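Local atomic coordinates of phosphoserine aminotransferase (Bacillus circulans, PDB entry 2C0R), a protein that catalyses the reversible, pyridoxal-phosphate-dependent conversion of 3-phosphohydroxypyruvate to phosphoserine, a step of serine biosynthesis, and a parallel reaction in pyridoxine biosynthesis. Residues L71-G76 and D228-N233; A49-A54 and N234-T239; G67-F72 and V209-V214. The protein carries 1 engineered substitution. One frame throughout, in Å; residues are numbered along the deposited sequence.

Contact 1. Residues L71-G76 and D228-N233; sequences LFIQGG and DTYVKN. With PLP (pyridoxal-5'-phosphate), chain C.
L71 and Y230 face each other where strand 71-73 and helix 228-232 pass with their axes 8.7 Å apart and their N-to-C directions 130° apart. No direct hydrogen bond joins the two segments. The Y230 ring is laid across I73 at about a right angle. CG1 of I73 sits over one ring face, 3.9 Å from the centroid of the Y230 ring and shifted toward its rim. CG2 of I73 reaches CZ and OH. L71 meets the base of the tyrosine: both its methyls touch CB of Y230, and its CD2 lies 3.9 Å from CG2 of V231. CG of L71 is anti to the carbonyl carbon (chi1 -50°), which carries the forked end to the helix. Strand 68-73 is an edge strand of the seven-stranded mixed sheet of this fold-type I aminotransferase, and helix 227-232 packs beside it. The Y230 hydroxyl is held twice. It is hydrogen-bonded to the carbonyl of M224, and a water 2.9 Å from OH of Y230 donates to it. That water also accepts from the backbone, 2.8 Å from N of Q74. Further on, CA of G76 comes within 3.2 Å of O1P of pyridoxal phosphate, where a CB would clash with the phosphate.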
loop_
_atom_site.group_PDB
_atom_site.type_symbol
_atom_site.label_atom_id
_atom_site.label_comp_id
_atom_site.label_asym_id
_atom_site.label_seq_id
_atom_site.Cartn_x
_atom_site.Cartn_y
_atom_site.Cartn_z
ATOM N N LEU A 71 4.840 0.992 -13.460
ATOM C CA LEU A 71 4.507 0.032 -12.446
ATOM C C LEU A 71 3.891 0.716 -11.239
ATOM O O LEU A 71 4.272 1.835 -10.926
ATOM C CB LEU A 71 5.786 -0.723 -11.995
ATOM C CG LEU A 71 6.626 -1.293 -13.120
ATOM C CD1 LEU A 71 7.898 -1.910 -12.532
ATOM C CD2 LEU A 71 5.870 -2.304 -13.976
ATOM N N PHE A 72 3.014 0.009 -10.558
ATOM C CA PHE A 72 2.474 0.465 -9.292
ATOM C C PHE A 72 2.921 -0.544 -8.244
ATOM O O PHE A 72 2.524 -1.736 -8.314
ATOM C CB PHE A 72 0.968 0.541 -9.338
ATOM C CG PHE A 72 0.458 1.512 -10.400
ATOM C CD1 PHE A 72 -0.384 1.067 -11.409
ATOM C CD2 PHE A 72 0.869 2.841 -10.333
ATOM C CE1 PHE A 72 -0.862 1.908 -12.402
ATOM C CE2 PHE A 72 0.420 3.662 -11.338
ATOM C CZ PHE A 72 -0.396 3.207 -12.371
ATOM N N ILE A 73 3.731 -0.085 -7.320
ATOM C CA ILE A 73 4.348 -0.943 -6.300
ATOM C C ILE A 73 3.989 -0.433 -4.928
ATOM O O ILE A 73 3.969 0.798 -4.751
ATOM C CB ILE A 73 5.864 -1.010 -6.518
ATOM C CG1 ILE A 73 6.170 -1.371 -7.964
ATOM C CG2 ILE A 73 6.477 -1.948 -5.504
ATOM C CD1 ILE A 73 7.636 -1.584 -8.354
ATOM N N GLN A 74 3.720 -1.314 -3.981
ATOM C CA GLN A 74 3.470 -0.868 -2.619
ATOM C C GLN A 74 4.805 -0.677 -1.920
ATOM O O GLN A 74 5.860 -1.112 -2.398
ATOM C CB GLN A 74 2.566 -1.864 -1.874
ATOM C CG GLN A 74 1.196 -2.047 -2.519
ATOM C CD GLN A 74 0.346 -3.023 -1.751
ATOM O OE1 GLN A 74 0.168 -2.820 -0.572
ATOM N NE2 GLN A 74 -0.172 -4.069 -2.430
ATOM N N GLY A 75 4.692 -0.050 -0.733
ATOM C CA GLY A 75 5.813 0.050 0.174
ATOM C C GLY A 75 6.511 1.397 0.215
ATOM O O GLY A 75 7.513 1.530 0.963
ATOM N N GLY A 76 5.994 2.351 -0.579
ATOM C CA GLY A 76 6.572 3.700 -0.550
ATOM C C GLY A 76 7.868 3.779 -1.328
ATOM O O GLY A 76 8.466 2.780 -1.746
ATOM N N ASP A 228 10.648 -7.666 -12.530
ATOM C CA ASP A 228 9.914 -8.402 -13.596
ATOM C C ASP A 228 8.615 -8.980 -13.078
ATOM O O ASP A 228 7.666 -9.208 -13.861
ATOM C CB ASP A 228 10.867 -9.441 -14.200
ATOM C CG ASP A 228 11.377 -10.526 -13.278
ATOM O OD1 ASP A 228 11.000 -10.638 -12.098
ATOM O OD2 ASP A 228 12.237 -11.307 -13.766
ATOM N N THR A 229 8.501 -9.199 -11.772
ATOM C CA THR A 229 7.165 -9.597 -11.242
ATOM C C THR A 229 6.108 -8.575 -11.607
ATOM O O THR A 229 4.961 -8.907 -11.901
ATOM C CB THR A 229 7.219 -9.719 -9.709
ATOM O OG1 THR A 229 8.156 -10.764 -9.455
ATOM C CG2 THR A 229 5.834 -10.030 -9.112
ATOM N N TYR A 230 6.452 -7.284 -11.493
ATOM C CA TYR A 230 5.497 -6.201 -11.809
ATOM C C TYR A 230 5.383 -6.050 -13.310
ATOM O O TYR A 230 4.255 -5.869 -13.788
ATOM C CB TYR A 230 5.907 -4.894 -11.109
ATOM C CG TYR A 230 5.910 -5.096 -9.605
ATOM C CD1 TYR A 230 6.994 -5.582 -8.912
ATOM C CD2 TYR A 230 4.759 -4.785 -8.879
ATOM C CE1 TYR A 230 6.981 -5.757 -7.554
ATOM C CE2 TYR A 230 4.717 -4.966 -7.493
ATOM C CZ TYR A 230 5.828 -5.455 -6.849
ATOM O OH TYR A 230 5.804 -5.639 -5.477
ATOM N N VAL A 231 6.512 -6.141 -14.048
ATOM C CA VAL A 231 6.407 -5.933 -15.473
ATOM C C VAL A 231 5.579 -7.046 -16.108
ATOM O O VAL A 231 4.646 -6.798 -16.847
ATOM C CB VAL A 231 7.785 -5.846 -16.139
ATOM C CG1 VAL A 231 7.615 -5.797 -17.661
ATOM C CG2 VAL A 231 8.567 -4.649 -15.592
ATOM N N LYS A 232 5.924 -8.290 -15.820
ATOM C CA LYS A 232 5.315 -9.430 -16.498
ATOM C C LYS A 232 3.856 -9.575 -16.134
ATOM O O LYS A 232 3.108 -10.162 -16.891
ATOM C CB LYS A 232 6.085 -10.714 -16.118
ATOM C CG LYS A 232 7.504 -10.647 -16.709
ATOM C CD LYS A 232 8.303 -11.904 -16.367
ATOM C CE LYS A 232 9.424 -12.051 -17.421
ATOM N NZ LYS A 232 9.543 -10.685 -18.073
ATOM N N ASN A 233 3.463 -9.060 -14.972
ATOM C CA ASN A 233 2.102 -9.207 -14.506
ATOM C C ASN A 233 1.346 -7.880 -14.477
ATOM O O ASN A 233 0.265 -7.782 -13.883
ATOM C CB ASN A 233 2.057 -9.789 -13.097
ATOM C CG ASN A 233 2.681 -11.196 -13.078
ATOM O OD1 ASN A 233 3.823 -11.396 -12.667
ATOM N ND2 ASN A 233 1.844 -12.083 -13.554
HETATM N N1 PLP C . 12.051 10.187 -1.128
HETATM C C2 PLP C . 11.606 11.473 -1.070
HETATM C C2A PLP C . 12.310 12.488 -1.969
HETATM C C3 PLP C . 10.568 11.816 -0.256
HETATM O O3 PLP C . 10.074 13.084 -0.235
HETATM C C4 PLP C . 9.928 10.816 0.457
HETATM C C4A PLP C . 8.760 11.192 1.370
HETATM C C5 PLP C . 10.447 9.538 0.446
HETATM C C6 PLP C . 11.448 9.191 -0.404
HETATM C C5A PLP C . 9.859 8.453 1.359
HETATM O O4P PLP C . 8.597 8.026 0.858
HETATM P P PLP C . 7.737 6.898 1.586
HETATM O O1P PLP C . 6.592 6.618 0.655
HETATM O O2P PLP C . 7.303 7.540 2.887
HETATM O O3P PLP C . 8.648 5.741 1.796
HETATM O O HOH W 1 3.704 -4.101 -4.194
#

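Contact 2. Residues A49-A54 and N234-T239; sequences AVHNEA and NSLYNT. With PLP (pyridoxal-5'-phosphate), chain D.
H51 of helix 45-61 donates from NE2 to the backbone O of N234, 2.7 Å away. The N-H...O angle is 156°, and the donor lies in the carbonyl plane. The oxygen sits at the edge of the imidazole, near the ring plane. CB of S235 also meets this edge, 3.8 Å from NE2 of H51. L236 covers one face instead: its CD2 is 3.7 Å from the centroid of the H51 ring, a CH-pi contact. CG of H51 is anti to the backbone N (chi1 -172°), which sends the ring out from the helix to the loop. The other ring nitrogen, ND1, is hydrogen-bonded to the hydroxyl of Y47. With both nitrogens engaged, the rotation of the ring is fixed. F72 meets the same ring edge-to-face.

The loop is positioned in turn. N234, with positive phi, is the C-prime residue of a Schellman motif that ends helix 227-232. Its OD1 is hydrogen-bonded to Q55 and K69. OG of S235 is hydrogen-bonded to the backbone N of F72.

At its far end the loop holds a cofactor. ND2 of N238 donates to O3P of pyridoxal phosphate at 2.9 Å. T239 grips O2P twice, through its N at 2.9 Å and its OG1 at 2.7 Å. The cofactor's remaining hydrogen bonds, among them those to A77, S78, T153 and Q196, come from the second subunit. This is the phosphate-binding site at the dimer interface, built from both chains, as is characteristic of fold-type I aminotransferases.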
loop_
_atom_site.group_PDB
_atom_site.type_symbol
_atom_site.label_atom_id
_atom_site.label_comp_id
_atom_site.label_asym_id
_atom_site.label_seq_id
_atom_site.Cartn_x
_atom_site.Cartn_y
_atom_site.Cartn_z
ATOM N N ALA A 49 -9.473 -1.537 -16.328
ATOM C CA ALA A 49 -9.484 -0.357 -17.191
ATOM C C ALA A 49 -8.858 0.853 -16.487
ATOM O O ALA A 49 -8.109 1.623 -17.092
ATOM C CB ALA A 49 -10.914 -0.014 -17.623
ATOM N N VAL A 50 -9.179 1.036 -15.205
ATOM C CA VAL A 50 -8.651 2.151 -14.446
ATOM C C VAL A 50 -7.140 1.989 -14.292
ATOM O O VAL A 50 -6.342 2.914 -14.476
ATOM C CB VAL A 50 -9.315 2.232 -13.049
ATOM C CG1 VAL A 50 -8.574 3.157 -12.114
ATOM C CG2 VAL A 50 -10.788 2.630 -13.222
ATOM N N HIS A 51 -6.764 0.753 -13.942
ATOM C CA HIS A 51 -5.332 0.434 -13.725
ATOM C C HIS A 51 -4.489 0.706 -14.946
ATOM O O HIS A 51 -3.370 1.244 -14.865
ATOM C CB HIS A 51 -5.315 -1.059 -13.344
ATOM C CG HIS A 51 -4.003 -1.607 -12.899
ATOM N ND1 HIS A 51 -3.564 -1.503 -11.587
ATOM C CD2 HIS A 51 -3.079 -2.293 -13.607
ATOM C CE1 HIS A 51 -2.378 -2.127 -11.538
ATOM N NE2 HIS A 51 -2.059 -2.607 -12.741
ATOM N N ASN A 52 -5.020 0.305 -16.122
ATOM C CA ASN A 52 -4.319 0.530 -17.379
ATOM C C ASN A 52 -4.413 1.970 -17.857
ATOM O O ASN A 52 -3.444 2.498 -18.421
ATOM C CB ASN A 52 -4.864 -0.425 -18.426
ATOM C CG ASN A 52 -4.438 -1.842 -18.160
ATOM O OD1 ASN A 52 -5.236 -2.814 -18.229
ATOM N ND2 ASN A 52 -3.192 -1.974 -17.817
ATOM N N GLU A 53 -5.511 2.640 -17.635
ATOM C CA GLU A 53 -5.678 4.034 -18.028
ATOM C C GLU A 53 -4.695 4.924 -17.278
ATOM O O GLU A 53 -4.159 5.868 -17.846
ATOM C CB GLU A 53 -7.130 4.494 -17.770
ATOM C CG GLU A 53 -7.461 5.930 -18.148
ATOM C CD GLU A 53 -8.769 6.400 -17.530
ATOM O OE1 GLU A 53 -9.623 5.581 -17.197
ATOM O OE2 GLU A 53 -8.954 7.604 -17.290
ATOM N N ALA A 54 -4.483 4.598 -16.008
ATOM C CA ALA A 54 -3.575 5.439 -15.223
ATOM C C ALA A 54 -2.182 5.400 -15.855
ATOM O O ALA A 54 -1.527 6.423 -15.922
ATOM C CB ALA A 54 -3.536 4.968 -13.777
ATOM N N ASN A 234 1.900 -6.854 -15.102
ATOM C CA ASN A 234 1.245 -5.548 -15.126
ATOM C C ASN A 234 0.847 -5.054 -13.745
ATOM O O ASN A 234 -0.261 -4.471 -13.616
ATOM C CB ASN A 234 0.038 -5.592 -16.066
ATOM C CG ASN A 234 -0.529 -4.217 -16.372
ATOM O OD1 ASN A 234 0.186 -3.180 -16.324
ATOM N ND2 ASN A 234 -1.838 -4.181 -16.712
ATOM N N SER A 235 1.710 -5.234 -12.776
ATOM C CA SER A 235 1.478 -4.815 -11.400
ATOM C C SER A 235 0.276 -5.499 -10.784
ATOM O O SER A 235 -0.262 -5.041 -9.778
ATOM C CB SER A 235 1.410 -3.273 -11.265
ATOM O OG SER A 235 2.592 -2.701 -11.793
ATOM N N LEU A 236 -0.137 -6.619 -11.341
ATOM C CA LEU A 236 -1.275 -7.359 -10.800
ATOM C C LEU A 236 -0.898 -8.765 -10.355
ATOM O O LEU A 236 -1.780 -9.624 -10.192
ATOM C CB LEU A 236 -2.392 -7.479 -11.853
ATOM C CG LEU A 236 -2.985 -6.129 -12.304
ATOM C CD1 LEU A 236 -3.883 -6.315 -13.525
ATOM C CD2 LEU A 236 -3.756 -5.414 -11.209
ATOM N N TYR A 237 0.363 -9.052 -10.124
ATOM C CA TYR A 237 0.739 -10.352 -9.614
ATOM C C TYR A 237 0.014 -10.659 -8.321
ATOM O O TYR A 237 -0.453 -11.772 -8.125
ATOM C CB TYR A 237 2.280 -10.406 -9.412
ATOM C CG TYR A 237 2.659 -11.717 -8.718
ATOM C CD1 TYR A 237 2.748 -12.926 -9.410
ATOM C CD2 TYR A 237 2.946 -11.719 -7.354
ATOM C CE1 TYR A 237 3.090 -14.092 -8.728
ATOM C CE2 TYR A 237 3.270 -12.868 -6.682
ATOM C CZ TYR A 237 3.338 -14.055 -7.377
ATOM O OH TYR A 237 3.703 -15.198 -6.671
ATOM N N ASN A 238 -0.025 -9.663 -7.456
ATOM C CA ASN A 238 -0.876 -9.740 -6.269
ATOM C C ASN A 238 -1.861 -8.573 -6.264
ATOM O O ASN A 238 -1.956 -7.834 -7.246
ATOM C CB ASN A 238 -0.095 -9.817 -4.970
ATOM C CG ASN A 238 0.473 -8.507 -4.532
ATOM O OD1 ASN A 238 0.774 -7.620 -5.316
ATOM N ND2 ASN A 238 0.627 -8.396 -3.195
ATOM N N THR A 239 -2.584 -8.457 -5.159
ATOM C CA THR A 239 -3.637 -7.437 -5.161
ATOM C C THR A 239 -2.989 -6.054 -5.136
ATOM O O THR A 239 -2.254 -5.760 -4.203
ATOM C CB THR A 239 -4.600 -7.634 -3.976
ATOM O OG1 THR A 239 -4.959 -9.033 -3.961
ATOM C CG2 THR A 239 -5.812 -6.771 -4.219
HETATM N N1 PLP D . -3.030 -15.539 1.290
HETATM C C2 PLP D . -4.361 -15.821 1.222
HETATM C C2A PLP D . -4.990 -16.838 2.145
HETATM C C3 PLP D . -5.125 -15.089 0.318
HETATM O O3 PLP D . -6.448 -15.373 0.305
HETATM C C4 PLP D . -4.581 -14.074 -0.439
HETATM C C4A PLP D . -5.365 -13.207 -1.452
HETATM C C5 PLP D . -3.233 -13.868 -0.366
HETATM C C6 PLP D . -2.471 -14.573 0.529
HETATM C C5A PLP D . -2.509 -12.876 -1.280
HETATM O O4P PLP D . -2.726 -11.529 -0.820
HETATM P P PLP D . -2.126 -10.263 -1.549
HETATM O O1P PLP D . -2.463 -9.100 -0.664
HETATM O O2P PLP D . -2.785 -10.221 -2.907
HETATM O O3P PLP D . -0.644 -10.501 -1.657
#

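Contact 3. Residues G67-F72 and V209-V214; sequences GYKVLF and VREDLV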
loop_
_atom_site.group_PDB
_atom_site.type_symbol
_atom_site.label_atom_id
_atom_site.label_comp_id
_atom_site.label_asym_id
_atom_site.label_seq_id
_atom_site.Cartn_x
_atom_site.Cartn_y
_atom_site.Cartn_z
ATOM N N GLY A 67 9.055 2.352 -24.723
ATOM C CA GLY A 67 9.984 1.479 -24.094
ATOM C C GLY A 67 9.994 1.560 -22.582
ATOM O O GLY A 67 10.922 0.968 -21.968
ATOM N N TYR A 68 9.055 2.265 -21.974
ATOM C CA TYR A 68 8.948 2.360 -20.537
ATOM C C TYR A 68 7.653 1.770 -20.015
ATOM O O TYR A 68 6.598 1.924 -20.625
ATOM C CB TYR A 68 8.962 3.842 -20.056
ATOM C CG TYR A 68 10.350 4.408 -20.234
ATOM C CD1 TYR A 68 10.789 4.899 -21.460
ATOM C CD2 TYR A 68 11.221 4.465 -19.154
ATOM C CE1 TYR A 68 12.075 5.418 -21.576
ATOM C CE2 TYR A 68 12.508 4.978 -19.267
ATOM C CZ TYR A 68 12.925 5.455 -20.493
ATOM O OH TYR A 68 14.201 5.967 -20.645
ATOM N N LYS A 69 7.750 1.094 -18.888
ATOM C CA LYS A 69 6.539 0.564 -18.278
ATOM C C LYS A 69 6.252 1.317 -16.987
ATOM O O LYS A 69 7.182 1.545 -16.198
ATOM C CB LYS A 69 6.711 -0.925 -17.982
ATOM C CG LYS A 69 5.439 -1.593 -17.465
ATOM C CD LYS A 69 4.346 -1.759 -18.510
ATOM C CE LYS A 69 3.173 -2.445 -17.793
ATOM N NZ LYS A 69 1.917 -2.398 -18.590
ATOM N N VAL A 70 5.002 1.681 -16.782
ATOM C CA VAL A 70 4.581 2.255 -15.512
ATOM C C VAL A 70 4.150 1.106 -14.589
ATOM O O VAL A 70 3.236 0.364 -14.936
ATOM C CB VAL A 70 3.438 3.259 -15.700
ATOM C CG1 VAL A 70 2.944 3.799 -14.375
ATOM C CG2 VAL A 70 3.867 4.370 -16.650
ATOM N N LEU A 71 4.840 0.992 -13.460
ATOM C CA LEU A 71 4.507 0.032 -12.446
ATOM C C LEU A 71 3.891 0.716 -11.239
ATOM O O LEU A 71 4.272 1.835 -10.926
ATOM C CB LEU A 71 5.786 -0.723 -11.995
ATOM C CG LEU A 71 6.626 -1.293 -13.120
ATOM C CD1 LEU A 71 7.898 -1.910 -12.532
ATOM C CD2 LEU A 71 5.870 -2.304 -13.976
ATOM N N PHE A 72 3.014 0.009 -10.558
ATOM C CA PHE A 72 2.474 0.465 -9.292
ATOM C C PHE A 72 2.921 -0.544 -8.244
ATOM O O PHE A 72 2.524 -1.736 -8.314
ATOM C CB PHE A 72 0.968 0.541 -9.338
ATOM C CG PHE A 72 0.458 1.512 -10.400
ATOM C CD1 PHE A 72 -0.384 1.067 -11.409
ATOM C CD2 PHE A 72 0.869 2.841 -10.333
ATOM C CE1 PHE A 72 -0.862 1.908 -12.402
ATOM C CE2 PHE A 72 0.420 3.662 -11.338
ATOM C CZ PHE A 72 -0.396 3.207 -12.371
ATOM N N VAL A 209 9.953 2.445 -15.541
ATOM C CA VAL A 209 11.205 1.770 -15.777
ATOM C C VAL A 209 11.351 1.443 -17.252
ATOM O O VAL A 209 10.428 1.072 -17.955
ATOM C CB VAL A 209 11.272 0.513 -14.884
ATOM C CG1 VAL A 209 10.210 -0.528 -15.283
ATOM C CG2 VAL A 209 12.682 -0.018 -14.901
ATOM N N ARG A 210 12.577 1.631 -17.709
ATOM C CA ARG A 210 12.948 1.256 -19.070
ATOM C C ARG A 210 12.868 -0.278 -19.152
ATOM O O ARG A 210 13.518 -0.966 -18.362
ATOM C CB ARG A 210 14.336 1.799 -19.389
ATOM C CG ARG A 210 14.533 2.045 -20.878
ATOM C CD ARG A 210 15.790 2.790 -21.234
ATOM N NE ARG A 210 16.959 2.085 -20.689
ATOM C CZ ARG A 210 17.976 2.757 -20.162
ATOM N NH1 ARG A 210 17.945 4.090 -20.119
ATOM N NH2 ARG A 210 19.014 2.113 -19.673
ATOM N N GLU A 211 12.053 -0.770 -20.070
ATOM C CA GLU A 211 11.754 -2.192 -20.059
ATOM C C GLU A 211 13.035 -2.991 -20.214
ATOM O O GLU A 211 13.201 -4.045 -19.596
ATOM C CB GLU A 211 10.747 -2.518 -21.174
ATOM C CG GLU A 211 9.353 -2.017 -20.832
ATOM C CD GLU A 211 8.408 -1.943 -22.019
ATOM O OE1 GLU A 211 8.808 -1.829 -23.209
ATOM O OE2 GLU A 211 7.174 -1.997 -21.801
ATOM N N ASP A 212 13.981 -2.492 -20.994
ATOM C CA ASP A 212 15.202 -3.253 -21.267
ATOM C C ASP A 212 16.088 -3.449 -20.044
ATOM O O ASP A 212 16.991 -4.289 -19.990
ATOM C CB ASP A 212 15.970 -2.596 -22.423
ATOM C CG ASP A 212 16.277 -1.141 -22.199
ATOM O OD1 ASP A 212 16.575 -0.742 -21.068
ATOM O OD2 ASP A 212 16.247 -0.360 -23.171
ATOM N N LEU A 213 15.819 -2.687 -18.990
ATOM C CA LEU A 213 16.607 -2.827 -17.777
ATOM C C LEU A 213 16.124 -3.918 -16.821
ATOM O O LEU A 213 16.876 -4.332 -15.933
ATOM C CB LEU A 213 16.636 -1.492 -17.004
ATOM C CG LEU A 213 17.398 -0.405 -17.763
ATOM C CD1 LEU A 213 17.608 0.772 -16.814
ATOM C CD2 LEU A 213 18.755 -0.809 -18.313
ATOM N N VAL A 214 14.894 -4.353 -17.013
ATOM C CA VAL A 214 14.268 -5.254 -16.041
ATOM C C VAL A 214 13.679 -6.512 -16.655
ATOM O O VAL A 214 12.772 -7.157 -16.122
ATOM C CB VAL A 214 13.154 -4.507 -15.274
ATOM C CG1 VAL A 214 13.782 -3.484 -14.343
ATOM C CG2 VAL A 214 12.183 -3.792 -16.195
HETATM O O HOH W 2 12.961 -0.419 -23.216
HETATM O O HOH W 3 16.897 5.796 -22.250
#
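K69 and V209 pair in an antiparallel beta ladder at the margin of the large sheet. This is the seven-stranded mixed sheet of the fold-type I aminotransferases. Strand 68-73 is outermost in it, and strand 205-210 is its one strand antiparallel to its neighbours. K69 and V209 form a hydrogen-bonded pair: N of K69 is 2.8 Å from O of V209, and N of V209 is 3.0 Å from O of K69. Y68 and R210 follow as a non-hydrogen-bonded pair. The ladder ends as segment 209-214 leaves its strand for the 3-10 turn 211-213. One last bond, nearly straight at 178°, runs from N of E211 to O of G67 over 2.8 Å. A water donates to that same oxygen.

The side chains of K69 and V209 start on one face of the sheet. On this side CD1 of L71 also packs against CG1 of V209. The K69 chain bends at chi2 (71°) and turns its end from V209; NZ is hydrogen-bonded to Q55 of helix 45-61.

On the face of Y68 and R210, the two side chains lie side by side and point the same way. CG of R210 is 4.1 Å from the centroid of the Y68 ring, over its face, a CH-pi contact. The OH of Y68 is hydrogen-bonded to the carbonyl of F188. A valine in place of Y68 would probably leave the arginine's methylene chain without the ring it rests on and the F188 carbonyl without its hydroxyl partner. A second water links the two ends, 3.1 Å from OH of Y68 and 2.9 Å from NH1 of R210. The arginine chain bends at chi3 (56°), and in the guanidinium plane its NE meets the syn lone pair of OD1 of D212 in a 2.9 Å salt bridge.

Along the chain the order is 49-54, then 67-76, then 209-214, and finally 228-233 running straight into 234-239. Contacts 1 and 3 share L71 and F72 of strand 68-73, with centres about 10 Å apart. Contact 3 joins that strand to its sheet neighbour 205-210; contact 1 packs it against helix 227-232. Contact 2 lies about 9 Å from contact 1 and 14 Å from contact 3, centre to centre. It fastens the loop after that helix to helix 45-61, which precedes the strand. Contacts 1 and 3 build on that strand; contact 2 touches it through S235 and H51. The strand's C-terminal end leads to one cofactor, while loop 234-239 reaches the cofactor of the second subunit.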